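Local coordinates for protein membrane-bound lytic murein transglycosylase A (Burkholderia pseudomallei, PDB 6QK4) that probably cleaves the glycosidic bond between MurNAc and GlcNAc in peptidoglycan, leaving a 1,6-anhydro bond on the MurNAc residue, at residues I280-M294 with D330-L344. Residues are numbered along the deposited sequence; the frame is centred on the assembly and turned at random.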
ATOM      1  N   ILE A 280      -6.893 -16.354   4.362  1.00 22.57           N
ATOM      2  CA  ILE A 280      -7.885 -15.693   3.528  1.00 21.79           C
ATOM      3  C   ILE A 280      -7.455 -15.884   2.077  1.00 21.65           C
ATOM      4  O   ILE A 280      -6.526 -15.217   1.592  1.00 21.48           O
ATOM      5  CB  ILE A 280      -7.982 -14.187   3.875  1.00 19.93           C
ATOM      6  CG1 ILE A 280      -8.252 -14.008   5.375  1.00 20.53           C
ATOM      7  CG2 ILE A 280      -9.067 -13.556   3.035  1.00 21.19           C
ATOM      8  CD1 ILE A 280      -8.122 -12.489   5.833  1.00 21.88           C
ATOM      9  N   PRO A 281      -8.098 -16.774   1.345  1.00 20.36           N
ATOM     10  CA  PRO A 281      -7.662 -17.050  -0.038  1.00 21.45           C
ATOM     11  C   PRO A 281      -7.772 -15.815  -0.919  1.00 21.70           C
ATOM     12  O   PRO A 281      -8.691 -15.003  -0.780  1.00 21.66           O
ATOM     13  CB  PRO A 281      -8.650 -18.132  -0.515  1.00 22.42           C
ATOM     14  CG  PRO A 281      -9.177 -18.770   0.751  1.00 25.14           C
ATOM     15  CD  PRO A 281      -9.200 -17.654   1.789  1.00 22.50           C
ATOM     16  N   LEU A 282      -6.822 -15.676  -1.847  1.00 18.46           N
ATOM     17  CA  LEU A 282      -6.957 -14.593  -2.808  1.00 19.98           C
ATOM     18  C   LEU A 282      -8.299 -14.684  -3.534  1.00 18.50           C
ATOM     19  O   LEU A 282      -8.794 -15.772  -3.898  1.00 19.27           O
ATOM     20  CB  LEU A 282      -5.794 -14.621  -3.806  1.00 20.27           C
ATOM     21  CG  LEU A 282      -4.451 -14.259  -3.198  1.00 21.48           C
ATOM     22  CD1 LEU A 282      -3.352 -14.575  -4.215  1.00 22.99           C
ATOM     23  CD2 LEU A 282      -4.353 -12.808  -2.689  1.00 23.80           C
ATOM     24  N   GLY A 283      -8.930 -13.514  -3.692  1.00 20.80           N
ATOM     25  CA  GLY A 283     -10.254 -13.398  -4.276  1.00 20.25           C
ATOM     26  C   GLY A 283     -11.369 -13.221  -3.238  1.00 21.10           C
ATOM     27  O   GLY A 283     -12.488 -12.863  -3.618  1.00 19.75           O
ATOM     28  N   THR A 284     -11.078 -13.458  -1.941  1.00 21.41           N
ATOM     29  CA  THR A 284     -12.137 -13.366  -0.914  1.00 18.41           C
ATOM     30  C   THR A 284     -12.482 -11.903  -0.713  1.00 16.93           C
ATOM     31  O   THR A 284     -11.583 -11.099  -0.418  1.00 20.00           O
ATOM     32  CB  THR A 284     -11.669 -13.956   0.433  1.00 21.84           C
ATOM     33  OG1 THR A 284     -11.158 -15.297   0.234  1.00 21.50           O
ATOM     34  CG2 THR A 284     -12.821 -13.969   1.449  1.00 21.88           C
ATOM     35  N   PRO A 285     -13.746 -11.512  -0.822  1.00 16.82           N
ATOM     36  CA  PRO A 285     -14.132 -10.174  -0.344  1.00 16.72           C
ATOM     37  C   PRO A 285     -14.199 -10.192   1.177  1.00 18.31           C
ATOM     38  O   PRO A 285     -14.579 -11.191   1.781  1.00 17.74           O
ATOM     39  CB  PRO A 285     -15.544  -9.959  -0.941  1.00 18.11           C
ATOM     40  CG  PRO A 285     -15.748 -11.173  -1.915  1.00 17.97           C
ATOM     41  CD  PRO A 285     -14.903 -12.295  -1.309  1.00 17.52           C
ATOM     42  N   VAL A 286     -13.821  -9.074   1.807  1.00 17.79           N
ATOM     43  CA  VAL A 286     -13.674  -8.982   3.257  1.00 17.34           C
ATOM     44  C   VAL A 286     -14.326  -7.668   3.677  1.00 18.91           C
ATOM     45  O   VAL A 286     -14.000  -6.611   3.122  1.00 19.84           O
ATOM     46  CB  VAL A 286     -12.200  -8.951   3.720  1.00 16.60           C
ATOM     47  CG1 VAL A 286     -12.112  -8.895   5.286  1.00 17.55           C
ATOM     48  CG2 VAL A 286     -11.452 -10.195   3.213  1.00 17.07           C
ATOM     49  N   PHE A 287     -15.227  -7.716   4.687  1.00 16.79           N
ATOM     50  CA  PHE A 287     -15.680  -6.459   5.250  1.00 16.98           C
ATOM     51  C   PHE A 287     -14.766  -6.153   6.422  1.00 19.65           C
ATOM     52  O   PHE A 287     -14.625  -6.992   7.328  1.00 19.05           O
ATOM     53  CB  PHE A 287     -17.163  -6.479   5.678  1.00 18.55           C
ATOM     54  CG  PHE A 287     -17.641  -5.063   5.935  1.00 18.66           C
ATOM     55  CD1 PHE A 287     -17.908  -4.229   4.861  1.00 18.63           C
ATOM     56  CD2 PHE A 287     -17.650  -4.527   7.217  1.00 20.07           C
ATOM     57  CE1 PHE A 287     -18.267  -2.945   5.027  1.00 20.79           C
ATOM     58  CE2 PHE A 287     -17.998  -3.154   7.413  1.00 22.33           C
ATOM     59  CZ  PHE A 287     -18.266  -2.354   6.307  1.00 20.85           C
ATOM     60  N   LEU A 288     -14.079  -5.002   6.348  1.00 17.70           N
ATOM     61  CA  LEU A 288     -13.051  -4.616   7.293  1.00 18.36           C
ATOM     62  C   LEU A 288     -13.585  -3.490   8.180  1.00 20.93           C
ATOM     63  O   LEU A 288     -14.006  -2.464   7.675  1.00 21.66           O
ATOM     64  CB  LEU A 288     -11.789  -4.171   6.509  1.00 19.55           C
ATOM     65  CG  LEU A 288     -10.543  -3.895   7.332  1.00 25.50           C
ATOM     66  CD1 LEU A 288     -10.105  -5.108   8.158  1.00 24.62           C
ATOM     67  CD2 LEU A 288      -9.383  -3.439   6.382  1.00 25.00           C
ATOM     68  N   GLN A 289     -13.509  -3.684   9.496  1.00 19.92           N
ATOM     69  CA  GLN A 289     -13.857  -2.648  10.456  1.00 18.60           C
ATOM     70  C   GLN A 289     -12.584  -2.285  11.195  1.00 20.65           C
ATOM     71  O   GLN A 289     -11.971  -3.159  11.818  1.00 23.55           O
ATOM     72  CB  GLN A 289     -14.911  -3.190  11.413  1.00 20.83           C
ATOM     73  CG  GLN A 289     -15.259  -2.131  12.532  1.00 20.90           C
ATOM     74  CD  GLN A 289     -16.338  -2.675  13.455  1.00 24.27           C
ATOM     75  OE1 GLN A 289     -16.534  -3.901  13.550  1.00 28.37           O
ATOM     76  NE2 GLN A 289     -17.050  -1.783  14.117  1.00 25.98           N
ATOM     77  N   THR A 290     -12.178  -1.015  11.109  1.00 20.64           N
ATOM     78  CA  THR A 290     -10.902  -0.586  11.700  1.00 21.77           C
ATOM     79  C   THR A 290     -10.997   0.940  11.967  1.00 21.47           C
ATOM     80  O   THR A 290     -12.108   1.468  12.122  1.00 21.27           O
ATOM     81  CB  THR A 290      -9.718  -1.070  10.822  1.00 22.32           C
ATOM     82  OG1 THR A 290      -8.507  -0.719  11.490  1.00 21.19           O
ATOM     83  CG2 THR A 290      -9.662  -0.373   9.435  1.00 22.09           C
ATOM     84  N   THR A 291      -9.874   1.652  12.020  1.00 20.32           N
ATOM     85  CA  THR A 291      -9.891   3.105  12.182  1.00 21.32           C
ATOM     86  C   THR A 291      -8.861   3.737  11.252  1.00 24.39           C
ATOM     87  O   THR A 291      -7.948   3.071  10.770  1.00 23.68           O
ATOM     88  CB  THR A 291      -9.583   3.550  13.645  1.00 20.49           C
ATOM     89  OG1 THR A 291      -8.395   2.885  14.102  1.00 23.86           O
ATOM     90  CG2 THR A 291     -10.728   3.162  14.576  1.00 20.66           C
ATOM     91  N   ARG A 292      -9.004   5.070  11.052  1.00 26.53           N
ATOM     92  CA  ARG A 292      -8.066   5.798  10.189  1.00 27.56           C
ATOM     93  C   ARG A 292      -6.810   6.164  10.963  1.00 27.27           C
ATOM     94  O   ARG A 292      -6.900   6.594  12.101  1.00 26.84           O
ATOM     95  CB  ARG A 292      -8.696   7.079   9.692  1.00 29.71           C
ATOM     96  CG  ARG A 292      -9.933   6.918   8.888  1.00 37.92           C
ATOM     97  CD  ARG A 292     -10.134   8.165   8.035  1.00 43.07           C
ATOM     98  NE  ARG A 292     -11.124   7.822   7.036  1.00 50.40           N
ATOM     99  CZ  ARG A 292     -10.844   7.560   5.775  1.00 52.22           C
ATOM    100  NH1 ARG A 292      -9.593   7.675   5.346  1.00 53.24           N
ATOM    101  NH2 ARG A 292     -11.824   7.243   4.942  1.00 54.25           N
ATOM    102  N   PRO A 293      -5.658   6.116  10.320  1.00 25.57           N
ATOM    103  CA  PRO A 293      -4.393   6.260  11.059  1.00 29.74           C
ATOM    104  C   PRO A 293      -4.168   7.608  11.743  1.00 36.41           C
ATOM    105  O   PRO A 293      -3.557   7.641  12.823  1.00 42.04           O
ATOM    106  CB  PRO A 293      -3.328   6.017   9.971  1.00 29.07           C
ATOM    107  CG  PRO A 293      -4.056   5.980   8.642  1.00 29.26           C
ATOM    108  CD  PRO A 293      -5.499   5.612   8.939  1.00 24.95           C
ATOM    109  N   MET A 294      -4.554   8.727  11.143  1.00 30.74           N
ATOM    110  CA  MET A 294      -4.131   9.978  11.791  1.00 37.20           C
ATOM    111  C   MET A 294      -5.217  10.573  12.662  1.00 32.42           C
ATOM    112  O   MET A 294      -4.932  11.146  13.726  1.00 35.26           O
ATOM    113  CB  MET A 294      -3.681  11.024  10.757  1.00 52.30           C
ATOM    114  CG  MET A 294      -2.815  10.455   9.642  1.00 67.64           C
ATOM    115  SD  MET A 294      -1.087  10.428  10.147  1.00 78.53           S
ATOM    116  CE  MET A 294      -0.306  11.468   8.930  1.00 81.03           C
ATOM    117  N   ASP A 330       1.720   8.522   3.413  1.00 23.18           N
ATOM    118  CA  ASP A 330       1.744   9.008   4.786  1.00 21.55           C
ATOM    119  C   ASP A 330       0.658   8.310   5.589  1.00 26.32           C
ATOM    120  O   ASP A 330       0.844   8.044   6.785  1.00 27.86           O
ATOM    121  CB  ASP A 330       1.569  10.530   4.827  1.00 26.26           C
ATOM    122  CG  ASP A 330       2.926  11.263   4.638  1.00 35.91           C
ATOM    123  OD1 ASP A 330       3.994  10.639   4.924  1.00 34.80           O
ATOM    124  OD2 ASP A 330       2.925  12.435   4.197  1.00 39.33           O
ATOM    125  N   GLN A 331      -0.471   8.017   4.946  1.00 26.14           N
ATOM    126  CA  GLN A 331      -1.505   7.252   5.649  1.00 23.89           C
ATOM    127  C   GLN A 331      -0.998   5.857   5.906  1.00 26.45           C
ATOM    128  O   GLN A 331      -1.102   5.351   7.020  1.00 27.47           O
ATOM    129  CB  GLN A 331      -2.815   7.177   4.867  1.00 27.41           C
ATOM    130  CG  GLN A 331      -3.566   8.435   4.642  1.00 35.34           C
ATOM    131  CD  GLN A 331      -4.032   9.076   5.929  1.00 46.54           C
ATOM    132  OE1 GLN A 331      -3.542  10.138   6.322  1.00 52.09           O
ATOM    133  NE2 GLN A 331      -4.970   8.440   6.597  1.00 50.73           N
ATOM    134  N   ALA A 332      -0.389   5.238   4.880  1.00 23.71           N
ATOM    135  CA  ALA A 332       0.124   3.884   5.026  1.00 25.03           C
ATOM    136  C   ALA A 332       1.161   3.814   6.148  1.00 27.89           C
ATOM    137  O   ALA A 332       1.170   2.865   6.944  1.00 26.54           O
ATOM    138  CB  ALA A 332       0.710   3.409   3.666  1.00 23.20           C
ATOM    139  N   GLY A 333       2.053   4.814   6.220  1.00 24.84           N
ATOM    140  CA  GLY A 333       3.133   4.797   7.205  1.00 28.07           C
ATOM    141  C   GLY A 333       2.669   4.809   8.644  1.00 31.14           C
ATOM    142  O   GLY A 333       3.339   4.266   9.523  1.00 33.35           O
ATOM    143  N   ARG A 334       1.530   5.410   8.904  1.00 25.42           N
ATOM    144  CA  ARG A 334       1.047   5.535  10.258  1.00 25.30           C
ATOM    145  C   ARG A 334       0.035   4.452  10.606  1.00 26.33           C
ATOM    146  O   ARG A 334      -0.468   4.451  11.721  1.00 30.81           O
ATOM    147  CB  ARG A 334       0.407   6.908  10.450  1.00 37.73           C
ATOM    148  CG  ARG A 334       1.335   8.097  10.139  1.00 52.51           C
ATOM    149  CD  ARG A 334       2.590   8.094  11.016  1.00 65.92           C
ATOM    150  NE  ARG A 334       3.821   7.961  10.216  1.00 77.71           N
ATOM    151  CZ  ARG A 334       4.920   7.291  10.591  1.00 83.65           C
ATOM    152  NH1 ARG A 334       4.967   6.670  11.768  1.00 85.99           N
ATOM    153  NH2 ARG A 334       5.979   7.230   9.780  1.00 85.63           N
ATOM    154  N   MET A 335      -0.308   3.551   9.680  1.00 24.30           N
ATOM    155  CA  MET A 335      -1.447   2.665   9.940  1.00 22.17           C
ATOM    156  C   MET A 335      -0.979   1.452  10.745  1.00 23.83           C
ATOM    157  O   MET A 335      -0.160   0.643  10.277  1.00 23.78           O
ATOM    158  CB  MET A 335      -2.154   2.223   8.636  1.00 23.43           C
ATOM    159  CG  MET A 335      -3.797   1.996   8.906  1.00 24.95           C
ATOM    160  SD  MET A 335      -4.262   1.167   7.503  1.00 37.17           S
ATOM    161  CE  MET A 335      -5.984   1.014   8.185  1.00 28.43           C
ATOM    162  N   LYS A 336      -1.564   1.283  11.938  1.00 23.38           N
ATOM    163  CA  LYS A 336      -1.240   0.137  12.786  1.00 22.02           C
ATOM    164  C   LYS A 336      -2.390   0.034  13.771  1.00 18.88           C
ATOM    165  O   LYS A 336      -2.316   0.531  14.910  1.00 22.17           O
ATOM    166  CB  LYS A 336       0.112   0.330  13.492  1.00 26.87           C
ATOM    167  CG  LYS A 336       0.624  -0.962  14.144  1.00 29.66           C
ATOM    168  CD  LYS A 336       2.023  -0.835  14.829  1.00 37.76           C
ATOM    169  CE  LYS A 336       2.153  -2.044  15.792  1.00 46.67           C
ATOM    170  NZ  LYS A 336       3.564  -2.423  16.034  1.00 52.48           N
ATOM    171  N   GLN A 337      -3.521  -0.477  13.272  1.00 19.90           N
ATOM    172  CA  GLN A 337      -4.831  -0.292  13.891  1.00 18.96           C
ATOM    173  C   GLN A 337      -5.456  -1.632  14.228  1.00 19.79           C
ATOM    174  O   GLN A 337      -5.376  -2.584  13.439  1.00 21.61           O
ATOM    175  CB  GLN A 337      -5.830   0.478  12.948  1.00 19.74           C
ATOM    176  CG  GLN A 337      -5.217   1.623  12.147  1.00 22.35           C
ATOM    177  CD  GLN A 337      -4.666   2.738  13.050  1.00 25.14           C
ATOM    178  OE1 GLN A 337      -3.447   3.091  13.021  1.00 22.09           O
ATOM    179  NE2 GLN A 337      -5.548   3.281  13.909  1.00 24.67           N
ATOM    180  N   ASN A 338      -6.169  -1.659  15.370  1.00 21.50           N
ATOM    181  CA  ASN A 338      -6.992  -2.844  15.630  1.00 19.47           C
ATOM    182  C   ASN A 338      -8.096  -2.934  14.585  1.00 23.49           C
ATOM    183  O   ASN A 338      -8.607  -1.909  14.098  1.00 23.80           O
ATOM    184  CB  ASN A 338      -7.659  -2.767  16.988  1.00 21.19           C
ATOM    185  CG  ASN A 338      -8.352  -4.057  17.367  1.00 22.25           C
ATOM    186  OD1 ASN A 338      -7.782  -5.164  17.219  1.00 21.75           O
ATOM    187  ND2 ASN A 338      -9.634  -3.921  17.850  1.00 22.15           N
ATOM    188  N   GLY A 339      -8.457  -4.189  14.260  1.00 22.33           N
ATOM    189  CA  GLY A 339      -9.470  -4.450  13.241  1.00 20.99           C
ATOM    190  C   GLY A 339     -10.283  -5.713  13.458  1.00 21.17           C
ATOM    191  O   GLY A 339      -9.908  -6.611  14.219  1.00 21.50           O
ATOM    192  N   ARG A 340     -11.420  -5.751  12.764  1.00 16.14           N
ATOM    193  CA  ARG A 340     -12.337  -6.908  12.711  1.00 17.84           C
ATOM    194  C   ARG A 340     -12.678  -7.239  11.251  1.00 17.87           C
ATOM    195  O   ARG A 340     -12.787  -6.346  10.383  1.00 18.30           O
ATOM    196  CB  ARG A 340     -13.640  -6.612  13.449  1.00 19.61           C
ATOM    197  CG  ARG A 340     -13.452  -6.440  14.944  1.00 20.51           C
ATOM    198  CD  ARG A 340     -13.038  -7.757  15.611  1.00 21.31           C
ATOM    199  NE  ARG A 340     -12.816  -7.560  17.066  1.00 22.40           N
ATOM    200  CZ  ARG A 340     -13.770  -7.581  18.024  1.00 25.83           C
ATOM    201  NH1 ARG A 340     -15.072  -7.739  17.712  1.00 24.51           N
ATOM    202  NH2 ARG A 340     -13.385  -7.351  19.310  1.00 22.44           N
ATOM    203  N   MET A 341     -12.902  -8.515  10.977  1.00 16.68           N
ATOM    204  CA  MET A 341     -13.162  -8.969   9.600  1.00 16.19           C
ATOM    205  C   MET A 341     -14.373  -9.877   9.526  1.00 20.59           C
ATOM    206  O   MET A 341     -14.611 -10.682  10.435  1.00 21.58           O
ATOM    207  CB  MET A 341     -11.970  -9.781   9.016  1.00 17.78           C
ATOM    208  CG  MET A 341     -10.843  -8.887   8.719  1.00 17.31           C
ATOM    209  SD  MET A 341      -9.533 -10.062   8.107  1.00 22.21           S
ATOM    210  CE  MET A 341      -8.304  -8.839   7.688  1.00 21.80           C
ATOM    211  N   TRP A 342     -15.109  -9.752   8.417  1.00 18.41           N
ATOM    212  CA  TRP A 342     -16.050 -10.760   7.938  1.00 19.33           C
ATOM    213  C   TRP A 342     -15.647 -11.164   6.531  1.00 20.46           C
ATOM    214  O   TRP A 342     -15.448 -10.291   5.669  1.00 22.64           O
ATOM    215  CB  TRP A 342     -17.489 -10.200   7.886  1.00 21.39           C
ATOM    216  CG  TRP A 342     -18.009  -9.821   9.270  1.00 20.78           C
ATOM    217  CD1 TRP A 342     -18.933 -10.523   9.997  1.00 20.56           C
ATOM    218  CD2 TRP A 342     -17.600  -8.698  10.111  1.00 19.88           C
ATOM    219  NE1 TRP A 342     -19.138  -9.889  11.247  1.00 21.39           N
ATOM    220  CE2 TRP A 342     -18.296  -8.813  11.336  1.00 22.75           C
ATOM    221  CE3 TRP A 342     -16.661  -7.652   9.954  1.00 18.80           C
ATOM    222  CZ2 TRP A 342     -18.174  -7.858  12.379  1.00 22.76           C
ATOM    223  CZ3 TRP A 342     -16.485  -6.720  11.039  1.00 24.02           C
ATOM    224  CH2 TRP A 342     -17.263  -6.844  12.222  1.00 24.44           C
ATOM    225  N   LEU A 343     -15.559 -12.477   6.274  1.00 18.19           N
ATOM    226  CA  LEU A 343     -15.289 -12.970   4.922  1.00 17.24           C
ATOM    227  C   LEU A 343     -16.611 -13.213   4.206  1.00 19.94           C
ATOM    228  O   LEU A 343     -17.553 -13.759   4.794  1.00 21.27           O
ATOM    229  CB  LEU A 343     -14.497 -14.274   4.992  1.00 18.02           C
ATOM    230  CG  LEU A 343     -13.184 -14.301   5.767  1.00 25.27           C
ATOM    231  CD1 LEU A 343     -12.324 -15.499   5.339  1.00 21.54           C
ATOM    232  CD2 LEU A 343     -12.348 -13.095   5.559  1.00 25.25           C
ATOM    233  N   LEU A 344     -16.707 -12.777   2.969  1.00 20.01           N
ATOM    234  CA  LEU A 344     -17.904 -13.045   2.181  1.00 21.62           C
ATOM    235  C   LEU A 344     -17.684 -14.299   1.331  1.00 20.92           C
ATOM    236  O   LEU A 344     -16.633 -14.452   0.721  1.00 20.17           O
ATOM    237  CB  LEU A 344     -18.220 -11.895   1.231  1.00 18.14           C
ATOM    238  CG  LEU A 344     -18.818 -10.601   1.821  1.00 21.65           C
ATOM    239  CD1 LEU A 344     -17.934  -9.972   2.789  1.00 28.69           C
ATOM    240  CD2 LEU A 344     -19.081  -9.679   0.708  1.00 19.85           C
TER
HETATM  241  O   HOH W   1      -8.845   0.449  15.291  1.00 26.48           O
HETATM  242  O   HOH W   2      -6.235   9.356   8.772  1.00 38.16           O
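Phe287 with Trp342 and Gln289 with Arg340 form the hydrogen-bonded pairs of two antiparallel strands, 285-291 and 336-344, whose axes approach to 4.6 Å. On the face they share, the Trp342 indole presents its edge to the other strand: Phe287 O and Gln289 OE1 both lie in its plane, the latter 3.3 Å from CH2, where the slightly positive ring rim suits an oxygen. The Gln289 chain runs extended, CG anti to the backbone N (chi1 177°), which carries its amide across the indole edge while NE2 bonds to Ala13 O. The other face is apolar. The flexible, unbranched Met341 crosses Val286, its CG 3.7 Å from Val286 CG1, and lies alongside Leu288; its SD meets Ile280 CD1.

Past the Gln289-Arg340 pair, toward Thr291 and Gln337, side chains take over from backbone pairing. Thr290 OG1 donates to Asn338 O (2.9 Å) from above the carbonyl plane, and a water bridges that oxygen to Thr291 OG1. Gln337, bent at chi2, gives NE2 to Thr291 OG1 (2.9 Å) within its amide plane; its OE1 takes Lys336 N (2.8 Å), so both ends fix the amide's rotation. Pro293, compact and rigid, then packs against helix 326-334, its CG 3.3 Å from Gln331 NE2, while Met294 SD rests against Arg334 CG.

Farther out, Asp100 holds Arg340 by a salt bridge. Within the 3D domain, of the double-psi beta-barrel clan, strand 285-291 lies between 336-346 and 298-307; Val103 of strand 101-114 touches Leu288 and Met335, and Trp322 of strand 317-324 packs on Pro293 beside helix 326-334.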